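Local structure of NADH oxidoreductase (Mesorhizobium loti, 3PI7) at residues A[65-68]-A[72-75]; A[84-89]-A[146-151]; A[154-159]-A[286-291]; A[248-253]-A[257-262]; A[291-294]-A[299-302]. The protein probably binds NADPH and acts as an oxidoreductase on NAD(P)H, and is a putative quinone reductase with a GroES-like and a Rossmann-fold domain. All blocks are in the same frame, centred on the assembly; numbering follows the deposited sequence. Where two conformers were deposited one is given.

Interaction 1: A[65-68]-A[72-75]; sequences DVAF and QYGQ
The Phe68 ring meets the 72-75 segment with its edge. Gln75 O lies near the ring plane, 3.4 Å from Phe68 CD1, and Tyr73 CB sits at the same rim. The Tyr73 ring is approached obliquely instead, by Ala67 CB and Phe68 CB. Ala67 CB comes within 4.1 Å of Tyr73 CD1. Tighter than this is the base of the tyrosine side chain, where Tyr73 CB packs 3.4 Å from Phe68 CA. Both aromatic side chains also meet Phe85, and the Tyr73 ring makes an edge-to-face contact with Phe280 of the second subunit. The segments are the end of helix 63-69 and the loop that follows it, in the GroES-like part of this medium-chain reductase fold. The chain turns back here, and one direct backbone bond closes the turn: Gln72 N donates to Ala67 O at 2.8 Å, with an N-H...O angle of 152°. A water does the rest. It donates to Phe68 O and to Gln75 O, and accepts from Tyr73 N at 3.1 Å, so three backbone polar atoms share it. The two glutamines send their amides elsewhere. Gln72 bonds to Gly27 O and Ser26 N. In Gln75, CG lies opposite the backbone N (chi1 -176°) and the chain runs on extended, which carries NE2 past the Phe68 rim to Gly113 O.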
# COMPACT_ATOMS: atom_id res chain seq x y z
N ASP A 65 7.47 4.50 23.08
CA ASP A 65 7.18 4.28 24.52
C ASP A 65 5.82 4.83 24.91
O ASP A 65 5.07 4.17 25.62
CB ASP A 65 8.25 4.93 25.39
CG ASP A 65 9.60 4.31 25.22
OD1 ASP A 65 9.75 3.09 25.53
OD2 ASP A 65 10.51 5.02 24.80
N VAL A 66 5.48 6.03 24.44
CA VAL A 66 4.19 6.67 24.73
C VAL A 66 3.07 5.78 24.20
O VAL A 66 2.17 5.42 24.95
CB VAL A 66 4.15 8.10 24.16
CG1 VAL A 66 2.76 8.72 24.37
CG2 VAL A 66 5.23 8.96 24.81
N ALA A 67 3.19 5.31 22.94
CA ALA A 67 2.17 4.44 22.36
C ALA A 67 2.08 3.14 23.15
O ALA A 67 0.98 2.64 23.42
CB ALA A 67 2.54 4.13 20.90
N PHE A 68 3.25 2.59 23.53
CA PHE A 68 3.27 1.32 24.24
C PHE A 68 2.58 1.40 25.60
O PHE A 68 1.81 0.50 25.92
CB PHE A 68 4.71 0.81 24.37
CG PHE A 68 4.81 -0.42 25.22
CD1 PHE A 68 4.37 -1.65 24.74
CD2 PHE A 68 5.32 -0.36 26.52
CE1 PHE A 68 4.50 -2.81 25.52
CE2 PHE A 68 5.42 -1.51 27.30
CZ PHE A 68 4.99 -2.73 26.81
N GLN A 72 -1.32 1.10 22.85
CA GLN A 72 -1.55 1.50 21.47
C GLN A 72 -0.38 1.16 20.54
O GLN A 72 -0.31 1.65 19.40
CB GLN A 72 -1.83 3.00 21.43
CG GLN A 72 -3.19 3.29 22.09
CD GLN A 72 -3.49 4.74 22.36
OE1 GLN A 72 -4.36 5.05 23.16
NE2 GLN A 72 -2.78 5.65 21.75
N TYR A 73 0.55 0.33 21.00
CA TYR A 73 1.70 -0.06 20.21
C TYR A 73 1.52 -1.50 19.68
O TYR A 73 0.53 -2.15 20.01
CB TYR A 73 2.98 0.07 21.06
CG TYR A 73 4.26 -0.02 20.26
CD1 TYR A 73 4.59 0.96 19.33
CD2 TYR A 73 5.20 -1.02 20.52
CE1 TYR A 73 5.77 0.90 18.60
CE2 TYR A 73 6.39 -1.09 19.78
CZ TYR A 73 6.68 -0.12 18.84
OH TYR A 73 7.83 -0.18 18.10
N GLY A 74 2.42 -1.97 18.84
CA GLY A 74 2.34 -3.31 18.28
C GLY A 74 2.94 -4.38 19.16
O GLY A 74 3.32 -5.44 18.67
N GLN A 75 3.00 -4.13 20.47
CA GLN A 75 3.52 -5.06 21.46
C GLN A 75 2.66 -4.93 22.70
O GLN A 75 2.35 -3.81 23.07
CB GLN A 75 4.99 -4.68 21.76
CG GLN A 75 5.71 -5.61 22.70
CD GLN A 75 7.11 -5.10 22.93
OE1 GLN A 75 7.76 -4.58 22.02
NE2 GLN A 75 7.61 -5.26 24.13
O HOH W 1 1.05 -1.34 23.61

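Interaction 2: A[84-89]-A[146-151]; sequences GFEGVG and MIVNPL
Glu86 reaches from its strand to the start of helix 148-163, where its carboxylate takes up backbone N-H groups of Ile147 and Val148. In the medium-chain reductase fold this joins strand 86-94 of the GroES-like part to the first turn of a long helix. The polar part is two hydrogen bonds to one oxygen. Val148 N donates to Glu86 OE1 at 3.0 Å in a nearly straight bond, 174° at the hydrogen. It meets the oxygen from above the carboxylate plane, 43° out of it. Ile147 N gives the same oxygen a second, weak bond at 3.3 Å. OE1 thus holds two neighbouring N-H groups at a helix start. The other oxygen works through water and outside partners: Asn62 ND2 bonds to Glu86 OE2, and Lys344 NZ forms a long, weak ion pair with it. Van der Waals contact follows. Val148 CG2 lies 3.5 Å from Glu86 CD, and the valine crosses the glutamate obliquely. The glutamate places CG between its own backbone N and carbonyl carbon (chi1 80°), then runs straight to the helix. Glu86 and Ile147 are both buried. The last link is a water that donates to Glu86 OE2 at 2.7 Å and accepts from Asn149 N at 2.9 Å.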
# COMPACT_ATOMS: atom_id res chain seq x y z
N GLY A 84 9.72 1.26 28.91
CA GLY A 84 10.95 1.85 28.40
C GLY A 84 11.64 0.90 27.46
O GLY A 84 12.03 -0.22 27.84
N PHE A 85 11.81 1.33 26.24
CA PHE A 85 12.39 0.43 25.25
C PHE A 85 13.89 0.55 25.13
O PHE A 85 14.50 -0.41 24.64
CB PHE A 85 11.77 0.67 23.87
CG PHE A 85 10.37 0.10 23.73
CD1 PHE A 85 10.11 -1.22 24.08
CD2 PHE A 85 9.34 0.87 23.23
CE1 PHE A 85 8.81 -1.74 23.99
CE2 PHE A 85 8.05 0.34 23.09
CZ PHE A 85 7.79 -0.95 23.49
N GLU A 86 14.50 1.70 25.43
CA GLU A 86 15.94 1.81 25.25
C GLU A 86 16.63 2.64 26.32
O GLU A 86 16.03 3.48 26.96
CB GLU A 86 16.34 2.35 23.84
CG GLU A 86 16.26 3.85 23.62
CD GLU A 86 16.65 4.41 22.26
OE1 GLU A 86 17.62 3.92 21.62
OE2 GLU A 86 16.00 5.40 21.86
N GLY A 87 17.94 2.47 26.39
CA GLY A 87 18.74 3.29 27.28
C GLY A 87 20.20 2.97 27.16
O GLY A 87 20.65 2.31 26.21
N VAL A 88 20.92 3.43 28.16
CA VAL A 88 22.34 3.16 28.26
C VAL A 88 22.60 2.73 29.70
O VAL A 88 22.01 3.26 30.66
CB VAL A 88 23.22 4.36 27.83
CG1 VAL A 88 23.00 5.56 28.75
CG2 VAL A 88 24.71 4.00 27.75
N GLY A 89 23.53 1.81 29.85
CA GLY A 89 23.88 1.41 31.19
C GLY A 89 25.00 0.41 31.19
O GLY A 89 25.56 0.10 30.14
N MSE A 146 21.11 5.81 21.09
CA MSE A 146 21.92 5.32 19.96
C MSE A 146 21.18 4.28 19.11
O MSE A 146 21.55 4.10 17.94
CB MSE A 146 23.27 4.75 20.46
CG MSE A 146 24.22 4.28 19.34
SE MSE A 146 25.85 3.46 19.97
CE MSE A 146 26.75 5.12 20.50
N ILE A 147 20.17 3.61 19.62
CA ILE A 147 19.54 2.56 18.83
C ILE A 147 18.32 2.95 18.03
O ILE A 147 18.37 2.79 16.82
CB ILE A 147 19.23 1.32 19.73
CG1 ILE A 147 20.54 0.71 20.27
CG2 ILE A 147 18.35 0.25 19.01
CD1 ILE A 147 20.31 -0.31 21.37
N VAL A 148 17.21 3.32 18.67
CA VAL A 148 15.91 3.45 18.01
C VAL A 148 15.93 4.46 16.88
O VAL A 148 15.75 4.06 15.73
CB VAL A 148 14.75 3.72 19.00
CG1 VAL A 148 13.43 3.92 18.25
CG2 VAL A 148 14.62 2.58 20.02
N ASN A 149 16.24 5.72 17.18
CA ASN A 149 16.19 6.71 16.11
C ASN A 149 17.36 6.60 15.15
O ASN A 149 17.07 6.56 13.96
CB ASN A 149 16.04 8.12 16.65
CG ASN A 149 14.63 8.35 17.19
OD1 ASN A 149 13.67 7.67 16.82
ND2 ASN A 149 14.52 9.22 18.17
N PRO A 150 18.62 6.41 15.58
CA PRO A 150 19.72 6.31 14.62
C PRO A 150 19.59 5.13 13.66
O PRO A 150 19.84 5.30 12.47
CB PRO A 150 20.94 6.16 15.53
CG PRO A 150 20.57 7.02 16.71
CD PRO A 150 19.16 6.51 16.96
N LEU A 151 19.18 3.93 14.15
CA LEU A 151 19.10 2.79 13.23
C LEU A 151 17.90 2.91 12.35
O LEU A 151 17.99 2.52 11.19
CB LEU A 151 19.10 1.45 13.97
CG LEU A 151 20.40 1.21 14.78
CD1 LEU A 151 20.31 -0.09 15.51
CD2 LEU A 151 21.66 1.22 13.86
O HOH W 2 17.06 6.74 19.75

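Interaction 3: A[154-159]-A[286-291]; sequences IAMFDI and EGFWLS
Phe288 pushes its ring against helix 148-163, and three side chains of that helix receive it. The tight part is the ring face under Met156, a selenomethionine. Its CG stands 3.6 Å from the Phe288 ring centroid, only 8° off the normal, which is a CH-pi contact over the middle of the ring. Met156 holds CG beside its backbone N (chi1 -69°), which sets it over the ring, and the next bond carries SE out over the CD1 side. SE lies 4.3 Å from the Phe288 centroid and 34° off the normal, a Met-aromatic contact of oblique geometry. Ala155 CB meets the far end of the ring obliquely, 3.6 Å from Phe288 CZ. The looser part is at Ile159, whose CD1 approaches Phe288 CD2 obliquely at 4.0 Å. Leu290 comes back toward the helix but touches it earlier, at Leu151 and Thr152. The Trp289 ring meets Phe280 of the second subunit edge-to-face. Glu286, partly exposed, is held by a salt bridge to Arg258. No hydrogen bond crosses between the segments, so apolar packing holds them together. An alanine in place of Phe288 would probably open a gap between Ala155, Met156 and Ile159 and leave the selenium without its aromatic partner. Phe288 follows strand 284-287, an outermost strand of the six-stranded parallel sheet within the chain. Helix 148-163 thus packs over strands 258-261 and 284-287 at one margin of the Rossmann-type parallel sheet.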
# COMPACT_ATOMS: atom_id res chain seq x y z
N ILE A 154 18.99 5.36 9.59
CA ILE A 154 19.86 4.74 8.59
C ILE A 154 19.03 3.85 7.69
O ILE A 154 19.13 3.94 6.48
CB ILE A 154 21.01 3.97 9.28
CG1 ILE A 154 21.98 5.00 9.92
CG2 ILE A 154 21.77 3.03 8.27
CD1 ILE A 154 22.96 4.39 10.97
N ALA A 155 18.21 2.98 8.29
CA ALA A 155 17.45 2.03 7.50
C ALA A 155 16.46 2.72 6.55
O ALA A 155 16.37 2.33 5.40
CB ALA A 155 16.72 1.08 8.42
N MSE A 156 15.76 3.76 7.01
CA MSE A 156 14.78 4.43 6.18
C MSE A 156 15.45 5.37 5.18
O MSE A 156 14.99 5.45 4.05
CB MSE A 156 13.74 5.17 7.03
CG MSE A 156 12.84 4.17 7.78
SE MSE A 156 11.13 4.93 8.40
CE MSE A 156 11.95 6.49 8.97
N PHE A 157 16.55 6.00 5.54
CA PHE A 157 17.24 6.82 4.56
C PHE A 157 17.80 5.92 3.43
O PHE A 157 17.83 6.37 2.28
CB PHE A 157 18.31 7.70 5.21
CG PHE A 157 18.93 8.62 4.19
CD1 PHE A 157 18.16 9.57 3.53
CD2 PHE A 157 20.27 8.50 3.85
CE1 PHE A 157 18.72 10.39 2.55
CE2 PHE A 157 20.84 9.34 2.88
CZ PHE A 157 20.05 10.26 2.22
N ASP A 158 18.15 4.64 3.74
CA ASP A 158 18.63 3.68 2.74
C ASP A 158 17.52 3.47 1.68
O ASP A 158 17.81 3.33 0.50
CB ASP A 158 19.03 2.34 3.39
CG ASP A 158 20.49 2.22 3.83
OD1 ASP A 158 21.30 3.11 3.47
OD2 ASP A 158 20.83 1.21 4.49
N ILE A 159 16.23 3.48 2.11
CA ILE A 159 15.09 3.34 1.17
C ILE A 159 15.09 4.54 0.22
O ILE A 159 14.95 4.38 -0.98
CB ILE A 159 13.74 3.22 1.91
CG1 ILE A 159 13.72 1.97 2.82
CG2 ILE A 159 12.57 3.22 0.92
CD1 ILE A 159 12.58 2.00 3.90
N GLU A 286 3.00 0.96 2.22
CA GLU A 286 3.63 -0.09 3.00
C GLU A 286 3.93 0.42 4.40
O GLU A 286 3.65 1.58 4.69
CB GLU A 286 4.92 -0.55 2.31
CG GLU A 286 5.87 0.60 2.04
CD GLU A 286 7.02 0.29 1.11
OE1 GLU A 286 8.09 -0.13 1.62
OE2 GLU A 286 6.89 0.52 -0.11
N GLY A 287 4.51 -0.45 5.22
CA GLY A 287 4.92 -0.06 6.56
C GLY A 287 6.41 -0.28 6.76
O GLY A 287 7.06 -0.98 5.99
N PHE A 288 6.95 0.35 7.77
CA PHE A 288 8.32 0.12 8.15
C PHE A 288 8.34 -0.11 9.64
O PHE A 288 7.79 0.71 10.38
CB PHE A 288 9.23 1.32 7.77
CG PHE A 288 10.64 1.05 8.23
CD1 PHE A 288 11.05 1.40 9.52
CD2 PHE A 288 11.54 0.40 7.40
CE1 PHE A 288 12.35 1.12 9.95
CE2 PHE A 288 12.84 0.11 7.84
CZ PHE A 288 13.22 0.45 9.12
N TRP A 289 9.05 -1.15 10.08
CA TRP A 289 9.21 -1.50 11.48
C TRP A 289 10.66 -1.88 11.69
O TRP A 289 11.14 -2.80 11.04
CB TRP A 289 8.26 -2.64 11.83
CG TRP A 289 8.22 -3.03 13.28
CD1 TRP A 289 8.63 -2.29 14.36
CD2 TRP A 289 7.69 -4.25 13.80
NE1 TRP A 289 8.42 -3.01 15.52
CE2 TRP A 289 7.88 -4.23 15.20
CE3 TRP A 289 7.13 -5.38 13.20
CZ2 TRP A 289 7.43 -5.27 16.02
CZ3 TRP A 289 6.69 -6.42 14.02
CH2 TRP A 289 6.85 -6.36 15.41
N LEU A 290 11.38 -1.10 12.51
CA LEU A 290 12.82 -1.37 12.70
C LEU A 290 13.08 -2.81 13.15
O LEU A 290 13.97 -3.46 12.58
CB LEU A 290 13.41 -0.37 13.69
CG LEU A 290 14.91 -0.55 14.00
CD1 LEU A 290 15.81 -0.36 12.76
CD2 LEU A 290 15.31 0.29 15.16
N SER A 291 12.27 -3.36 14.08
CA SER A 291 12.45 -4.75 14.52
C SER A 291 12.36 -5.72 13.35
O SER A 291 13.19 -6.62 13.25
CB SER A 291 11.45 -5.14 15.60
OG SER A 291 11.58 -4.30 16.74

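Interaction 4: A[248-253]-A[257-262]; sequences AIFNAM and ARWIIY
Phe250 and Trp259 meet at close quarters, their side chains crossing at about a right angle. In Phe250, CG lies beside the carbonyl carbon, opposite the backbone N (chi1 -178°), which swings the ring off the helix toward the strand. Trp259 has the same first torsion, and its chi2 near zero (3°) turns the CE3 side of the indole to Phe250. Trp259 CE3 sits over one face of the phenylalanine ring, toward its rim, and comes 3.3 Å from Phe250 CG. In return Phe250 CB lies over a face of the indole, 4.0 Å from the centroid of the Trp259 six-membered ring, as a CH-pi contact. The two rings are inclined at 37° with centroids 4.8 Å apart, an oblique pair. The indole's opposite face carries Ile261 CD1 of its own strand. The Phe250-Trp259 pair joins helix 243-252 to strand 258-261, the last two members of a right-handed beta-alpha-beta unit in the Rossmann-type domain, the connection between parallel strands that is the hallmark of that fold. Beyond the rings, Met253, a selenomethionine and the first residue to leave the helix, covers Ala257. Its CB is 3.7 Å from Ala257 CB. Ala257 O also lies near the plane of the Phe250 ring at its edge. The indole nitrogen of Trp259 is bonded to Asp239 OD2, and its ring stacks with Phe237. Lys283 makes a cation-pi contact with Phe250 and bonds to the backbone oxygens of Phe250 and Met253.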
# COMPACT_ATOMS: atom_id res chain seq x y z
N ALA A 248 -3.55 13.53 2.18
CA ALA A 248 -3.36 14.67 1.27
C ALA A 248 -2.01 14.62 0.61
O ALA A 248 -1.89 14.84 -0.60
CB ALA A 248 -3.51 15.97 2.05
N ILE A 249 -0.95 14.32 1.40
CA ILE A 249 0.40 14.25 0.85
C ILE A 249 0.47 13.15 -0.21
O ILE A 249 0.88 13.41 -1.32
CB ILE A 249 1.42 14.01 1.99
CG1 ILE A 249 1.53 15.29 2.86
CG2 ILE A 249 2.79 13.58 1.42
CD1 ILE A 249 2.30 15.04 4.15
N PHE A 250 0.06 11.93 0.14
CA PHE A 250 0.07 10.81 -0.78
C PHE A 250 -0.68 11.15 -2.07
O PHE A 250 -0.17 10.89 -3.16
CB PHE A 250 -0.56 9.60 -0.11
CG PHE A 250 -0.56 8.37 -0.98
CD1 PHE A 250 0.64 7.78 -1.38
CD2 PHE A 250 -1.76 7.75 -1.33
CE1 PHE A 250 0.64 6.61 -2.13
CE2 PHE A 250 -1.76 6.56 -2.06
CZ PHE A 250 -0.55 6.00 -2.45
N ASN A 251 -1.86 11.74 -1.94
CA ASN A 251 -2.67 12.12 -3.09
C ASN A 251 -1.94 13.08 -4.04
O ASN A 251 -2.08 12.97 -5.27
CB ASN A 251 -3.94 12.79 -2.57
CG ASN A 251 -4.96 13.09 -3.64
OD1 ASN A 251 -5.24 14.26 -3.95
ND2 ASN A 251 -5.48 12.06 -4.25
N ALA A 252 -1.14 14.01 -3.49
CA ALA A 252 -0.44 15.03 -4.28
C ALA A 252 0.87 14.51 -4.86
O ALA A 252 1.44 15.17 -5.75
CB ALA A 252 -0.17 16.26 -3.43
N MSE A 253 1.36 13.37 -4.37
CA MSE A 253 2.65 12.91 -4.86
C MSE A 253 2.59 12.38 -6.29
O MSE A 253 1.51 11.97 -6.78
CB MSE A 253 3.25 11.86 -3.92
CG MSE A 253 3.77 12.45 -2.65
SE MSE A 253 4.18 11.01 -1.47
CE MSE A 253 6.02 10.59 -2.15
N ALA A 257 4.91 6.80 -6.30
CA ALA A 257 5.09 7.18 -4.92
C ALA A 257 4.86 6.01 -3.99
O ALA A 257 3.98 5.18 -4.24
CB ALA A 257 4.16 8.30 -4.55
N ARG A 258 5.70 5.93 -2.95
CA ARG A 258 5.60 4.90 -1.91
C ARG A 258 5.32 5.59 -0.58
O ARG A 258 6.12 6.44 -0.12
CB ARG A 258 6.90 4.09 -1.82
CG ARG A 258 7.15 3.22 -3.04
CD ARG A 258 8.56 2.68 -3.01
NE ARG A 258 8.82 1.84 -1.85
CZ ARG A 258 10.03 1.46 -1.47
NH1 ARG A 258 11.10 1.85 -2.16
NH2 ARG A 258 10.19 0.68 -0.41
N TRP A 259 4.18 5.27 0.00
CA TRP A 259 3.76 5.82 1.30
C TRP A 259 4.20 4.80 2.31
O TRP A 259 3.70 3.68 2.29
CB TRP A 259 2.25 6.00 1.26
CG TRP A 259 1.56 6.53 2.48
CD1 TRP A 259 2.12 6.95 3.66
CD2 TRP A 259 0.16 6.80 2.58
NE1 TRP A 259 1.14 7.43 4.50
CE2 TRP A 259 -0.08 7.30 3.87
CE3 TRP A 259 -0.93 6.55 1.73
CZ2 TRP A 259 -1.37 7.65 4.30
CZ3 TRP A 259 -2.21 6.89 2.15
CH2 TRP A 259 -2.42 7.47 3.40
N ILE A 260 5.25 5.14 3.06
CA ILE A 260 5.87 4.22 4.02
C ILE A 260 5.49 4.66 5.42
O ILE A 260 5.96 5.68 5.91
CB ILE A 260 7.40 4.15 3.83
CG1 ILE A 260 7.72 3.75 2.37
CG2 ILE A 260 8.00 3.15 4.86
CD1 ILE A 260 9.19 3.68 2.00
N ILE A 261 4.57 3.93 6.02
CA ILE A 261 4.02 4.30 7.32
C ILE A 261 4.88 3.67 8.41
O ILE A 261 5.07 2.46 8.40
CB ILE A 261 2.54 3.82 7.41
CG1 ILE A 261 1.69 4.68 6.44
CG2 ILE A 261 2.04 3.93 8.86
CD1 ILE A 261 0.17 4.32 6.30
N TYR A 262 5.37 4.47 9.36
CA TYR A 262 6.18 3.89 10.45
C TYR A 262 5.69 4.39 11.84
O TYR A 262 6.23 4.00 12.87
CB TYR A 262 7.66 4.19 10.23
CG TYR A 262 8.01 5.64 10.41
CD1 TYR A 262 8.00 6.52 9.33
CD2 TYR A 262 8.44 6.13 11.64
CE1 TYR A 262 8.37 7.85 9.48
CE2 TYR A 262 8.76 7.47 11.82
CZ TYR A 262 8.75 8.32 10.73
OH TYR A 262 9.13 9.62 10.88

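Interaction 5: A[291-294]-A[299-302]; sequences SEWM and ERRG
The helical segments 291-294 and 299-302 approach most closely at Met294 and Arg301, whose CA atoms are 5.8 Å apart. Two pairs of side chains fill the space. Trp293 turns the six-membered end of its indole to Arg300, with CZ2 3.6 Å from Arg300 CB, and the approach is oblique to the ring. The arginine chain then runs extended past the indole, and its guanidinium plane stands at 63° to the ring. A water lies in plane at the edge of both groups. It accepts from Trp293 NE1 at 3.0 Å and from Arg300 NH1 at 2.8 Å, so it ties the two together where no direct bond forms. In the other pair Met294, a selenomethionine with two conformers, lies against the chain of Arg301. Arg301 CG is 3.9 Å from Met294 CG; the approach of NE to SE rests on one conformer and is less certain. Arg301 sets CG opposite its backbone N (chi1 -165°) and crosses the selenomethionine obliquely on its way to Ala129 O, to which NH2 donates. An alanine here would probably uncover one side of Met294 and leave Ala129 O without this donor. Phe297, between the segments, meets both Trp293 and Arg300. These are two consecutive helices, 290-296 and 298-313, joined by a short turn, the first packed on Ala155 and Leu151 of helix 148-163, in the Rossmann-type part of the medium-chain reductase fold.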
# COMPACT_ATOMS: atom_id res chain seq x y z
N SER A 291 12.27 -3.36 14.08
CA SER A 291 12.45 -4.75 14.52
C SER A 291 12.36 -5.72 13.35
O SER A 291 13.19 -6.62 13.25
CB SER A 291 11.45 -5.14 15.60
OG SER A 291 11.58 -4.30 16.74
N GLU A 292 11.42 -5.48 12.40
CA GLU A 292 11.30 -6.33 11.22
C GLU A 292 12.47 -6.16 10.28
O GLU A 292 12.98 -7.15 9.79
CB GLU A 292 9.96 -6.08 10.48
CG GLU A 292 9.73 -7.05 9.32
CD GLU A 292 9.67 -8.55 9.59
OE1 GLU A 292 9.58 -8.96 10.77
OE2 GLU A 292 9.68 -9.31 8.60
N TRP A 293 12.93 -4.91 10.06
CA TRP A 293 14.04 -4.62 9.18
C TRP A 293 15.30 -5.37 9.68
O TRP A 293 16.00 -5.95 8.86
CB TRP A 293 14.28 -3.10 9.12
CG TRP A 293 15.44 -2.71 8.24
CD1 TRP A 293 15.42 -2.47 6.90
CD2 TRP A 293 16.79 -2.53 8.67
NE1 TRP A 293 16.68 -2.14 6.46
CE2 TRP A 293 17.55 -2.18 7.53
CE3 TRP A 293 17.43 -2.55 9.92
CZ2 TRP A 293 18.91 -1.89 7.59
CZ3 TRP A 293 18.79 -2.33 9.97
CH2 TRP A 293 19.52 -2.01 8.82
N MSE A 294 15.54 -5.37 11.01
CA MSE A 294 16.69 -6.06 11.60
C MSE A 294 16.61 -7.56 11.42
O MSE A 294 17.65 -8.19 11.24
CB MSE A 294 16.78 -5.75 13.08
CG MSE A 294 17.58 -4.54 13.36
SE MSE A 294 17.34 -4.20 15.20
CE MSE A 294 17.85 -2.44 15.21
N GLU A 299 22.26 -8.96 7.62
CA GLU A 299 23.53 -8.54 7.03
C GLU A 299 23.69 -7.01 7.00
O GLU A 299 24.81 -6.54 6.84
CB GLU A 299 23.70 -9.13 5.62
CG GLU A 299 22.88 -8.47 4.51
CD GLU A 299 21.39 -8.78 4.45
OE1 GLU A 299 20.91 -9.64 5.21
OE2 GLU A 299 20.71 -8.16 3.60
N ARG A 300 22.59 -6.24 7.17
CA ARG A 300 22.68 -4.77 7.16
C ARG A 300 22.71 -4.21 8.57
O ARG A 300 23.10 -3.06 8.78
CB ARG A 300 21.49 -4.16 6.38
CG ARG A 300 21.48 -4.52 4.90
CD ARG A 300 20.35 -3.81 4.19
NE ARG A 300 20.07 -4.40 2.87
CZ ARG A 300 19.09 -4.01 2.06
NH1 ARG A 300 18.28 -3.02 2.41
NH2 ARG A 300 18.92 -4.61 0.89
N ARG A 301 22.34 -5.04 9.54
CA ARG A 301 22.26 -4.71 10.98
C ARG A 301 23.63 -4.28 11.49
O ARG A 301 23.75 -3.17 12.01
CB ARG A 301 21.73 -5.93 11.74
CG ARG A 301 21.26 -5.67 13.15
CD ARG A 301 20.84 -6.97 13.81
NE ARG A 301 20.18 -6.75 15.09
CZ ARG A 301 20.80 -6.65 16.26
NH1 ARG A 301 22.12 -6.76 16.33
NH2 ARG A 301 20.11 -6.45 17.38
N GLY A 302 24.64 -5.12 11.25
CA GLY A 302 26.04 -4.89 11.64
C GLY A 302 26.61 -3.59 11.11
O GLY A 302 27.01 -2.73 11.90
O HOH W 3 18.63 -1.11 4.37

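Interactions 1 and 2 touch through Phe85, whose N is 2.8 Å from Asp65 OD1, a probable hydrogen bond. Helix 148-163 serves both interaction 2 and interaction 3, whose centres are about 16 Å apart. Interaction 4 is nested in the chain between the segments of interaction 3, and their strands are sheet neighbours: Glu286 N lies 2.8 Å from Trp259 O. Interactions 3 and 5 share Ser291, and Ala155 CB is 3.5 Å from Trp293 CE2. No cofactor is bound. A glycerol, probably from the crystallisation liquor though it may mark a pocket, lies near Gln75 and Gly84. The potassium ion sits at Asp19 and Tyr21, about 10 Å from the Gln72 side chain.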